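Local coordinates for Tox3 (Phaeosphaeria nodorum, PDB 6WES), which is a necrotrophic effector of a wheat-infecting fungus, a secreted toxin that probably acts through recognition dependent on the host sensitivity gene Snn3, at residues 25-29 / 98-102; 54-60 / 75-80; 124-130 / 142-148. All blocks are in the same frame, centred on the assembly; numbering follows the deposited sequence.

Interaction 1. Residues 25-29 / 98-102; sequences RDVKV and LRQPF
The Phe102 ring receives Val29 on one face and Val27 at its edge. Val29 CG2 lies 3.7 Å from the centroid of the Phe102 ring, only 9° off the normal. This is a CH-pi contact over the centre of the ring. Val27 CG1 and the carbonyl oxygen of Val27 sit near the ring plane instead; Val27 O is 3.7 Å from Phe102 CZ. The contact belongs to the interior of the beta barrel of this effector. This chain is the C-terminal part of the full-length protein, consistent with the mature effector after pro-domain processing. Strands 23-36 and 92-105 are not neighbours in the sheet. They face each other across the barrel, with their segment axes 9.1 Å apart and inclined at 42°. At that separation the backbones do not hydrogen-bond to each other, and side chains make most of the contact.

CG1 of Val29 touches the rim of the Phe102 ring at CE2, while CG2 covers the middle. The Phe102 ring is placed by a chi1 of -67°, with CG anti to the carbonyl carbon, and it comes toward Val29 from the opposite direction. Phe9 and Thr11 of strand 2-16 also touch Phe102.

Farther along, Leu98 CD2 serves two partners. It is 3.6 Å from Val27 CG2 and 3.6 Å from Arg25 CB. The guanidinium of Arg25 then bends away to His79 and Phe81.

Gln100 is buried beside Val27, its CG near Val27 CB, with Thr11 and Pro125 also against it. NE2 donates to two carbonyl oxygens, those of Pro101 and Gln123, so this buried nitrogen is satisfied. The local bond is nearly straight and holds the amide plane in place: Gln100 NE2 to Pro101 O measures 3.0 Å, and the acceptor lies close to that plane.

Interaction 2. Residues 54-60 / 75-80; sequences NVDRFDP and ITAIHD
Asn54 and His79 lie side by side, their side chains pointing the same way. The amide and imidazole planes are 23° apart and stacked. Asn54 CB sits over the ring centre, 3.8 Å from the centroid of His79. The two groups are tied down separately: Asn54 ND2 bonds to Asp26 O, and His79 NE2 to Arg25 NH2.

Asp56 reaches in at the edge of the same ring. Its OD2 takes a short, straight bond from Asp80 N (2.7 Å), which arrives on the anti side and 26° out of the carboxylate plane. A weak bond from His79 ND1 to Asp56 OD2 (3.4 Å) adds to this grip.

Arg57 crosses Ile78 at a slant. Its CG stands between the backbone N and the carbonyl carbon (chi1 58°), and the extended chain lays one guanidinium face over Ile78 CG2, 3.7 Å from NH2 of Arg57. A water links that NH2 to Asp80 OD2. On the other face of the sheet, Phe58 and Ile75 meet at about a right angle, through CD1 and CG1. Val55 CG1 lies over one face of the Phe58 ring, and both Val55 methyls touch Ala77 CB.

The backbones pair antiparallel, with Arg57 and Asp59 opposite Ile78 and Thr76. Ile78 O receives Asp56 N at 2.8 Å and, weakly, Arg57 N at 3.4 Å. Two residues facing one is a classic beta bulge, here leading into the short outermost strand 57-59 of the barrel sheet.

Interaction 3. Residues 124-130 / 142-148; sequences RPTMHEV and VFLECST
His128 CB packs against Phe143 CB at 3.5 Å, while the His128 imidazole runs beside Glu145. The two side chains of His128 and Glu145 point the same way. Their ring and carboxylate planes are turned 64° apart, and His128 CE1 comes 3.6 Å from Glu145 OE1. Val130 meets Phe143 at about a right angle, with its CG1 against the ring atom CD1.

Cys146 points toward segment 124-130. Its sulfur lies 3.8 Å from Glu129 CB and also touches Met127 CG. With chi1 at -53°, SG is anti to the carbonyl carbon, the position from which it forms the disulfide with Cys17.

Three backbone bonds join the strands. Glu129 and Leu144 exchange a pair, and Cys146 N donates to Met127 O at 2.9 Å. Beyond Cys146 the strands spread, and the CA atoms of Thr126 and Thr148 are 6.5 Å apart. Water enters there. One molecule accepts from Met127 N and donates to Cys146 O. Another accepts from both Arg124 NH2 and Thr148 N.

A second shell fixes the side chains. The hydroxyl OG1 of Thr126 holds His128 NE2 at 2.7 Å, which limits rotation of the imidazole. The buried carboxylate of Glu129 is met by Tyr96 OH and by the backbone N of Glu19, close to the disulfide.

Together the segments form part of the antiparallel hairpin of strands 126-133 and 144-153. Strand 126-133 pairs on its other edge with strand 92-105, through Thr126 with Arg99 and His128 with Gln97. Strand 144-153 pairs with strand 2-16, where Ser147 bonds to Asp16.

All three contacts belong to one antiparallel barrel sheet. Interaction 1 spans its interior; interactions 2 and 3 join strands that are neighbours in it. Interactions 1 and 2 have centres about 7 Å apart. Segment 98-102 pairs with 75-80, with Leu98 N 2.8 Å from His79 O. The loop residue Val55 also packs on Val27, CG2 to CG1 at 3.6 Å, so the two contacts share apolar packing. Interaction 3 is centred about 13 Å from interaction 1 and adjoins it through Arg99 N and Thr126 O, 2.8 Å apart. Interactions 2 and 3 do not touch; their nearest atoms are about 5 Å apart. Strand 92-105 lies between them, pairing with 72-85 and 126-133.

Interaction 1. Residues 25-29 / 98-102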
loop_
_atom_site.group_PDB
_atom_site.type_symbol
_atom_site.label_atom_id
_atom_site.label_comp_id
_atom_site.label_asym_id
_atom_site.label_seq_id
_atom_site.Cartn_x
_atom_site.Cartn_y
_atom_site.Cartn_z
ATOM N N ARG A 25 0.478 8.119 8.975
ATOM C CA ARG A 25 1.260 6.945 8.611
ATOM C C ARG A 25 1.876 7.143 7.238
ATOM O O ARG A 25 1.220 7.665 6.332
ATOM C CB ARG A 25 0.371 5.699 8.508
ATOM C CG ARG A 25 -0.367 5.330 9.794
ATOM C CD ARG A 25 0.491 4.430 10.656
ATOM N NE ARG A 25 1.464 5.182 11.430
ATOM C CZ ARG A 25 2.491 4.609 12.053
ATOM N NH1 ARG A 25 3.351 5.337 12.752
ATOM N NH2 ARG A 25 2.651 3.298 11.982
ATOM N N ASP A 26 3.113 6.671 7.074
ATOM C CA ASP A 26 3.784 6.578 5.781
ATOM C C ASP A 26 3.832 5.107 5.385
ATOM O O ASP A 26 4.202 4.262 6.199
ATOM C CB ASP A 26 5.227 7.092 5.871
ATOM C CG ASP A 26 5.329 8.598 5.857
ATOM O OD1 ASP A 26 4.295 9.266 6.013
ATOM O OD2 ASP A 26 6.456 9.136 5.728
ATOM N N VAL A 27 3.480 4.812 4.138
ATOM C CA VAL A 27 3.521 3.458 3.592
ATOM C C VAL A 27 4.338 3.521 2.312
ATOM O O VAL A 27 4.059 4.357 1.444
ATOM C CB VAL A 27 2.104 2.933 3.299
ATOM C CG1 VAL A 27 2.165 1.521 2.733
ATOM C CG2 VAL A 27 1.264 2.941 4.567
ATOM N N LYS A 28 5.352 2.676 2.198
ATOM C CA LYS A 28 6.187 2.658 1.001
ATOM C C LYS A 28 6.269 1.241 0.457
ATOM O O LYS A 28 6.366 0.270 1.220
ATOM C CB LYS A 28 7.607 3.163 1.299
ATOM C CG LYS A 28 7.678 4.611 1.742
ATOM C CD LYS A 28 9.102 4.990 2.051
ATOM C CE LYS A 28 9.196 6.390 2.652
ATOM N NZ LYS A 28 10.625 6.763 2.920
ATOM N N VAL A 29 6.220 1.127 -0.869
ATOM C CA VAL A 29 6.312 -0.165 -1.533
ATOM C C VAL A 29 7.317 -0.081 -2.669
ATOM O O VAL A 29 7.661 1.001 -3.153
ATOM C CB VAL A 29 4.950 -0.641 -2.068
ATOM C CG1 VAL A 29 3.941 -0.788 -0.917
ATOM C CG2 VAL A 29 4.413 0.322 -3.144
ATOM N N LEU A 98 -4.503 -0.019 8.364
ATOM C CA LEU A 98 -4.475 0.927 7.257
ATOM C C LEU A 98 -4.410 0.135 5.960
ATOM O O LEU A 98 -3.604 -0.801 5.835
ATOM C CB LEU A 98 -3.236 1.804 7.383
ATOM C CG LEU A 98 -2.962 2.782 6.243
ATOM C CD1 LEU A 98 -4.156 3.748 6.053
ATOM C CD2 LEU A 98 -1.703 3.537 6.570
ATOM N N ARG A 99 -5.307 0.450 5.041
ATOM C CA ARG A 99 -5.401 -0.240 3.757
ATOM C C ARG A 99 -5.083 0.787 2.674
ATOM O O ARG A 99 -5.881 1.698 2.405
ATOM C CB ARG A 99 -6.792 -0.838 3.590
ATOM C CG ARG A 99 -7.138 -1.812 4.708
ATOM C CD ARG A 99 -8.532 -2.399 4.581
ATOM N NE ARG A 99 -8.870 -3.126 5.797
ATOM C CZ ARG A 99 -10.113 -3.404 6.187
ATOM N NH1 ARG A 99 -11.147 -3.045 5.422
ATOM N NH2 ARG A 99 -10.310 -4.060 7.315
ATOM N N GLN A 100 -3.914 0.667 2.069
ATOM C CA GLN A 100 -3.377 1.696 1.177
ATOM C C GLN A 100 -3.209 1.149 -0.236
ATOM O O GLN A 100 -2.317 0.308 -0.470
ATOM C CB GLN A 100 -2.042 2.168 1.745
ATOM C CG GLN A 100 -1.268 3.162 0.871
ATOM C CD GLN A 100 -2.029 4.450 0.673
ATOM O OE1 GLN A 100 -2.138 5.260 1.597
ATOM N NE2 GLN A 100 -2.571 4.655 -0.530
ATOM N N PRO A 101 -4.020 1.561 -1.205
ATOM C CA PRO A 101 -3.842 1.087 -2.584
ATOM C C PRO A 101 -2.652 1.746 -3.259
ATOM O O PRO A 101 -2.282 2.883 -2.948
ATOM C CB PRO A 101 -5.135 1.512 -3.294
ATOM C CG PRO A 101 -6.082 1.939 -2.223
ATOM C CD PRO A 101 -5.244 2.367 -1.039
ATOM N N PHE A 102 -2.059 1.005 -4.204
ATOM C CA PHE A 102 -1.061 1.531 -5.133
ATOM C C PHE A 102 -1.350 0.971 -6.516
ATOM O O PHE A 102 -1.795 -0.169 -6.648
ATOM C CB PHE A 102 0.372 1.107 -4.763
ATOM C CG PHE A 102 0.878 1.699 -3.473
ATOM C CD1 PHE A 102 1.445 2.964 -3.474
ATOM C CD2 PHE A 102 0.787 0.994 -2.269
ATOM C CE1 PHE A 102 1.906 3.536 -2.304
ATOM C CE2 PHE A 102 1.256 1.553 -1.067
ATOM C CZ PHE A 102 1.817 2.821 -1.100
#

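Interaction 2. Residues 54-60 / 75-80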
loop_
_atom_site.group_PDB
_atom_site.type_symbol
_atom_site.label_atom_id
_atom_site.label_comp_id
_atom_site.label_asym_id
_atom_site.label_seq_id
_atom_site.Cartn_x
_atom_site.Cartn_y
_atom_site.Cartn_z
ATOM N N ASN A 54 6.345 -0.218 6.358
ATOM C CA ASN A 54 5.055 -0.359 7.031
ATOM C C ASN A 54 4.063 -1.271 6.332
ATOM O O ASN A 54 2.878 -1.244 6.663
ATOM C CB ASN A 54 4.407 0.986 7.368
ATOM C CG ASN A 54 5.043 1.635 8.566
ATOM O OD1 ASN A 54 5.567 0.947 9.450
ATOM N ND2 ASN A 54 5.006 2.956 8.616
ATOM N N VAL A 55 4.474 -2.122 5.405
ATOM C CA VAL A 55 3.545 -3.075 4.809
ATOM C C VAL A 55 3.721 -4.430 5.474
ATOM O O VAL A 55 4.783 -5.061 5.359
ATOM C CB VAL A 55 3.701 -3.174 3.285
ATOM C CG1 VAL A 55 2.628 -4.119 2.719
ATOM C CG2 VAL A 55 3.603 -1.814 2.651
ATOM N N ASP A 56 2.666 -4.884 6.150
ATOM C CA ASP A 56 2.660 -6.201 6.770
ATOM C C ASP A 56 2.262 -7.302 5.800
ATOM O O ASP A 56 2.705 -8.448 5.951
ATOM C CB ASP A 56 1.714 -6.164 7.969
ATOM C CG ASP A 56 2.203 -5.204 9.023
ATOM O OD1 ASP A 56 3.271 -5.486 9.568
ATOM O OD2 ASP A 56 1.595 -4.135 9.271
ATOM N N ARG A 57 1.440 -6.990 4.805
ATOM C CA ARG A 57 1.044 -7.951 3.779
ATOM C C ARG A 57 0.349 -7.163 2.689
ATOM O O ARG A 57 -0.103 -6.034 2.910
ATOM C CB ARG A 57 0.128 -9.066 4.308
ATOM C CG ARG A 57 -1.148 -8.573 4.935
ATOM C CD ARG A 57 -2.003 -9.722 5.502
ATOM N NE ARG A 57 -3.112 -9.157 6.252
ATOM C CZ ARG A 57 -4.285 -8.823 5.715
ATOM N NH1 ARG A 57 -4.523 -9.041 4.427
ATOM N NH2 ARG A 57 -5.221 -8.258 6.480
ATOM N N PHE A 58 0.253 -7.762 1.520
ATOM C CA PHE A 58 -0.491 -7.209 0.407
ATOM C C PHE A 58 -1.760 -8.019 0.203
ATOM O O PHE A 58 -1.821 -9.204 0.541
ATOM C CB PHE A 58 0.331 -7.255 -0.871
ATOM C CG PHE A 58 1.491 -6.286 -0.882
ATOM C CD1 PHE A 58 1.328 -5.020 -1.391
ATOM C CD2 PHE A 58 2.741 -6.658 -0.387
ATOM C CE1 PHE A 58 2.394 -4.137 -1.429
ATOM C CE2 PHE A 58 3.809 -5.769 -0.412
ATOM C CZ PHE A 58 3.639 -4.517 -0.935
ATOM N N ASP A 59 -2.783 -7.380 -0.336
ATOM C CA ASP A 59 -4.040 -8.049 -0.611
ATOM C C ASP A 59 -4.464 -7.690 -2.030
ATOM O O ASP A 59 -4.511 -6.495 -2.381
ATOM C CB ASP A 59 -5.111 -7.573 0.354
ATOM C CG ASP A 59 -6.514 -8.030 -0.047
ATOM O OD1 ASP A 59 -7.401 -7.184 -0.139
ATOM O OD2 ASP A 59 -6.760 -9.241 -0.236
ATOM N N PRO A 60 -4.759 -8.683 -2.890
ATOM C CA PRO A 60 -4.495 -10.109 -2.656
ATOM C C PRO A 60 -3.000 -10.400 -2.884
ATOM O O PRO A 60 -2.192 -9.557 -2.602
ATOM C CB PRO A 60 -5.364 -10.802 -3.705
ATOM C CG PRO A 60 -5.581 -9.829 -4.747
ATOM C CD PRO A 60 -5.441 -8.438 -4.169
ATOM N N ILE A 75 -2.770 -2.907 -6.289
ATOM C CA ILE A 75 -2.650 -3.769 -5.115
ATOM C C ILE A 75 -3.023 -2.952 -3.887
ATOM O O ILE A 75 -2.986 -1.728 -3.913
ATOM C CB ILE A 75 -1.207 -4.321 -5.023
ATOM C CG1 ILE A 75 -1.138 -5.604 -4.178
ATOM C CG2 ILE A 75 -0.240 -3.285 -4.511
ATOM C CD1 ILE A 75 -1.758 -6.834 -4.887
ATOM N N THR A 76 -3.391 -3.629 -2.800
ATOM C CA THR A 76 -3.634 -2.953 -1.529
ATOM C C THR A 76 -2.567 -3.382 -0.531
ATOM O O THR A 76 -2.391 -4.584 -0.287
ATOM C CB THR A 76 -5.037 -3.287 -1.009
ATOM O OG1 THR A 76 -6.012 -2.823 -1.959
ATOM C CG2 THR A 76 -5.282 -2.646 0.365
ATOM N N ALA A 77 -1.845 -2.419 0.033
ATOM C CA ALA A 77 -0.898 -2.685 1.111
ATOM C C ALA A 77 -1.616 -2.577 2.446
ATOM O O ALA A 77 -2.366 -1.617 2.672
ATOM C CB ALA A 77 0.239 -1.663 1.043
ATOM N N ILE A 78 -1.385 -3.533 3.335
ATOM C CA ILE A 78 -2.051 -3.588 4.632
ATOM C C ILE A 78 -1.012 -3.350 5.716
ATOM O O ILE A 78 0.036 -4.009 5.728
ATOM C CB ILE A 78 -2.699 -4.968 4.853
ATOM C CG1 ILE A 78 -3.600 -5.374 3.694
ATOM C CG2 ILE A 78 -3.453 -4.993 6.190
ATOM C CD1 ILE A 78 -4.867 -4.560 3.620
ATOM N N HIS A 79 -1.309 -2.433 6.645
ATOM C CA HIS A 79 -0.432 -2.071 7.747
ATOM C C HIS A 79 -1.244 -2.163 9.034
ATOM O O HIS A 79 -2.285 -1.519 9.144
ATOM C CB HIS A 79 0.068 -0.625 7.533
ATOM C CG HIS A 79 0.786 -0.036 8.710
ATOM N ND1 HIS A 79 1.768 -0.697 9.406
ATOM C CD2 HIS A 79 0.670 1.183 9.293
ATOM C CE1 HIS A 79 2.223 0.077 10.376
ATOM N NE2 HIS A 79 1.574 1.229 10.324
ATOM N N ASP A 80 -0.782 -2.964 9.996
ATOM C CA ASP A 80 -1.435 -3.111 11.298
ATOM C C ASP A 80 -0.576 -2.477 12.392
ATOM O O ASP A 80 0.649 -2.622 12.385
ATOM C CB ASP A 80 -1.638 -4.602 11.629
ATOM C CG ASP A 80 -2.405 -5.338 10.543
ATOM O OD1 ASP A 80 -3.504 -4.867 10.192
ATOM O OD2 ASP A 80 -1.906 -6.371 10.018
HETATM O O HOH W 1 -3.885 -8.225 9.132
HETATM O O HOH W 2 -6.192 -5.087 -3.920
#

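Interaction 3. Residues 124-130 / 142-148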
loop_
_atom_site.group_PDB
_atom_site.type_symbol
_atom_site.label_atom_id
_atom_site.label_comp_id
_atom_site.label_asym_id
_atom_site.label_seq_id
_atom_site.Cartn_x
_atom_site.Cartn_y
_atom_site.Cartn_z
ATOM N N ARG A 124 -6.429 7.121 -2.389
ATOM C CA ARG A 124 -7.036 7.295 -1.072
ATOM C C ARG A 124 -7.013 5.993 -0.284
ATOM O O ARG A 124 -7.542 4.973 -0.755
ATOM C CB ARG A 124 -8.486 7.745 -1.252
ATOM C CG ARG A 124 -9.227 8.072 0.054
ATOM C CD ARG A 124 -10.682 8.535 -0.231
ATOM N NE ARG A 124 -11.434 8.801 1.000
ATOM C CZ ARG A 124 -12.506 9.590 1.069
ATOM N NH1 ARG A 124 -12.968 10.194 -0.020
ATOM N NH2 ARG A 124 -13.112 9.783 2.233
ATOM N N PRO A 125 -6.426 5.970 0.907
ATOM C CA PRO A 125 -6.458 4.781 1.758
ATOM C C PRO A 125 -7.668 4.836 2.685
ATOM O O PRO A 125 -8.399 5.825 2.725
ATOM C CB PRO A 125 -5.177 4.941 2.576
ATOM C CG PRO A 125 -5.067 6.455 2.772
ATOM C CD PRO A 125 -5.601 7.063 1.478
ATOM N N THR A 126 -7.880 3.750 3.419
ATOM C CA THR A 126 -8.847 3.738 4.507
ATOM C C THR A 126 -8.180 3.189 5.757
ATOM O O THR A 126 -7.277 2.351 5.677
ATOM C CB THR A 126 -10.070 2.890 4.176
ATOM O OG1 THR A 126 -9.676 1.529 3.928
ATOM C CG2 THR A 126 -10.799 3.459 2.955
ATOM N N MET A 127 -8.611 3.660 6.916
ATOM C CA MET A 127 -8.133 3.148 8.188
ATOM C C MET A 127 -9.318 2.621 8.970
ATOM O O MET A 127 -10.452 3.088 8.807
ATOM C CB MET A 127 -7.405 4.210 9.015
ATOM C CG MET A 127 -6.738 3.645 10.288
ATOM S SD MET A 127 -5.714 4.837 11.173
ATOM C CE MET A 127 -4.333 4.876 10.002
ATOM N N HIS A 128 -9.045 1.635 9.811
ATOM C CA HIS A 128 -10.052 0.871 10.521
ATOM C C HIS A 128 -9.554 0.685 11.945
ATOM O O HIS A 128 -8.360 0.468 12.153
ATOM C CB HIS A 128 -10.214 -0.468 9.763
ATOM C CG HIS A 128 -10.485 -0.265 8.301
ATOM N ND1 HIS A 128 -11.765 -0.203 7.801
ATOM C CD2 HIS A 128 -9.656 -0.035 7.249
ATOM C CE1 HIS A 128 -11.718 0.032 6.501
ATOM N NE2 HIS A 128 -10.448 0.149 6.141
ATOM N N GLU A 129 -10.446 0.827 12.927
ATOM C CA GLU A 129 -10.049 0.852 14.334
ATOM C C GLU A 129 -10.959 -0.061 15.149
ATOM O O GLU A 129 -12.176 -0.087 14.938
ATOM C CB GLU A 129 -10.182 2.305 14.898
ATOM C CG GLU A 129 -9.901 2.486 16.416
ATOM C CD GLU A 129 -10.320 3.870 16.993
ATOM O OE1 GLU A 129 -11.520 4.164 16.990
ATOM O OE2 GLU A 129 -9.459 4.646 17.447
ATOM N N VAL A 130 -10.381 -0.810 16.094
ATOM C CA VAL A 130 -11.161 -1.524 17.107
ATOM C C VAL A 130 -10.506 -1.274 18.461
ATOM O O VAL A 130 -9.285 -1.403 18.590
ATOM C CB VAL A 130 -11.310 -3.035 16.787
ATOM C CG1 VAL A 130 -9.964 -3.718 16.545
ATOM C CG2 VAL A 130 -12.161 -3.768 17.852
ATOM N N VAL A 142 -12.513 -7.634 13.479
ATOM C CA VAL A 142 -13.574 -6.739 13.016
ATOM C C VAL A 142 -13.137 -5.323 13.377
ATOM O O VAL A 142 -12.339 -5.127 14.293
ATOM C CB VAL A 142 -14.931 -7.100 13.682
ATOM C CG1 VAL A 142 -14.928 -6.699 15.169
ATOM C CG2 VAL A 142 -16.105 -6.454 12.926
ATOM N N PHE A 143 -13.664 -4.327 12.652
ATOM C CA PHE A 143 -13.224 -2.939 12.799
ATOM C C PHE A 143 -14.374 -1.982 12.500
ATOM O O PHE A 143 -15.336 -2.330 11.812
ATOM C CB PHE A 143 -12.144 -2.584 11.768
ATOM C CG PHE A 143 -10.840 -3.334 11.916
ATOM C CD1 PHE A 143 -9.861 -2.912 12.801
ATOM C CD2 PHE A 143 -10.580 -4.444 11.120
ATOM C CE1 PHE A 143 -8.642 -3.582 12.884
ATOM C CE2 PHE A 143 -9.374 -5.126 11.200
ATOM C CZ PHE A 143 -8.407 -4.709 12.086
ATOM N N LEU A 144 -14.239 -0.749 12.988
ATOM C CA LEU A 144 -15.044 0.389 12.535
ATOM C C LEU A 144 -14.173 1.285 11.657
ATOM O O LEU A 144 -13.046 1.615 12.039
ATOM C CB LEU A 144 -15.526 1.214 13.733
ATOM C CG LEU A 144 -16.552 0.609 14.702
ATOM C CD1 LEU A 144 -16.619 1.398 16.007
ATOM C CD2 LEU A 144 -17.920 0.555 14.053
ATOM N N GLU A 145 -14.694 1.713 10.511
ATOM C CA GLU A 145 -13.901 2.544 9.616
ATOM C C GLU A 145 -13.795 3.982 10.135
ATOM O O GLU A 145 -14.774 4.569 10.598
ATOM C CB GLU A 145 -14.517 2.537 8.213
ATOM C CG GLU A 145 -13.648 3.184 7.146
ATOM C CD GLU A 145 -14.137 2.905 5.736
ATOM O OE1 GLU A 145 -14.661 1.798 5.484
ATOM O OE2 GLU A 145 -13.993 3.799 4.884
ATOM N N CYS A 146 -12.583 4.541 10.048
ATOM C CA CYS A 146 -12.228 5.905 10.413
ATOM C C CYS A 146 -12.490 6.849 9.241
ATOM O O CYS A 146 -12.857 6.421 8.147
ATOM C CB CYS A 146 -10.746 5.945 10.759
ATOM S SG CYS A 146 -10.205 4.759 12.003
ATOM N N SER A 147 -12.301 8.152 9.448
ATOM C CA SER A 147 -12.350 9.071 8.319
ATOM C C SER A 147 -10.943 9.483 7.900
ATOM O O SER A 147 -10.045 9.643 8.731
ATOM C CB SER A 147 -13.227 10.294 8.616
ATOM O OG SER A 147 -12.823 10.922 9.821
ATOM N N THR A 148 -10.741 9.598 6.590
ATOM C CA THR A 148 -9.456 10.010 6.041
ATOM C C THR A 148 -9.414 11.534 6.043
ATOM O O THR A 148 -10.274 12.186 5.435
ATOM C CB THR A 148 -9.296 9.435 4.634
ATOM O OG1 THR A 148 -9.379 8.005 4.702
ATOM C CG2 THR A 148 -7.942 9.835 4.006
HETATM O O HOH W 3 -11.205 6.935 2.700
HETATM O O HOH W 4 -12.840 8.949 4.809
HETATM O O HOH W 5 -10.779 5.752 6.347
HETATM O O HOH W 6 -14.203 -1.573 8.844
#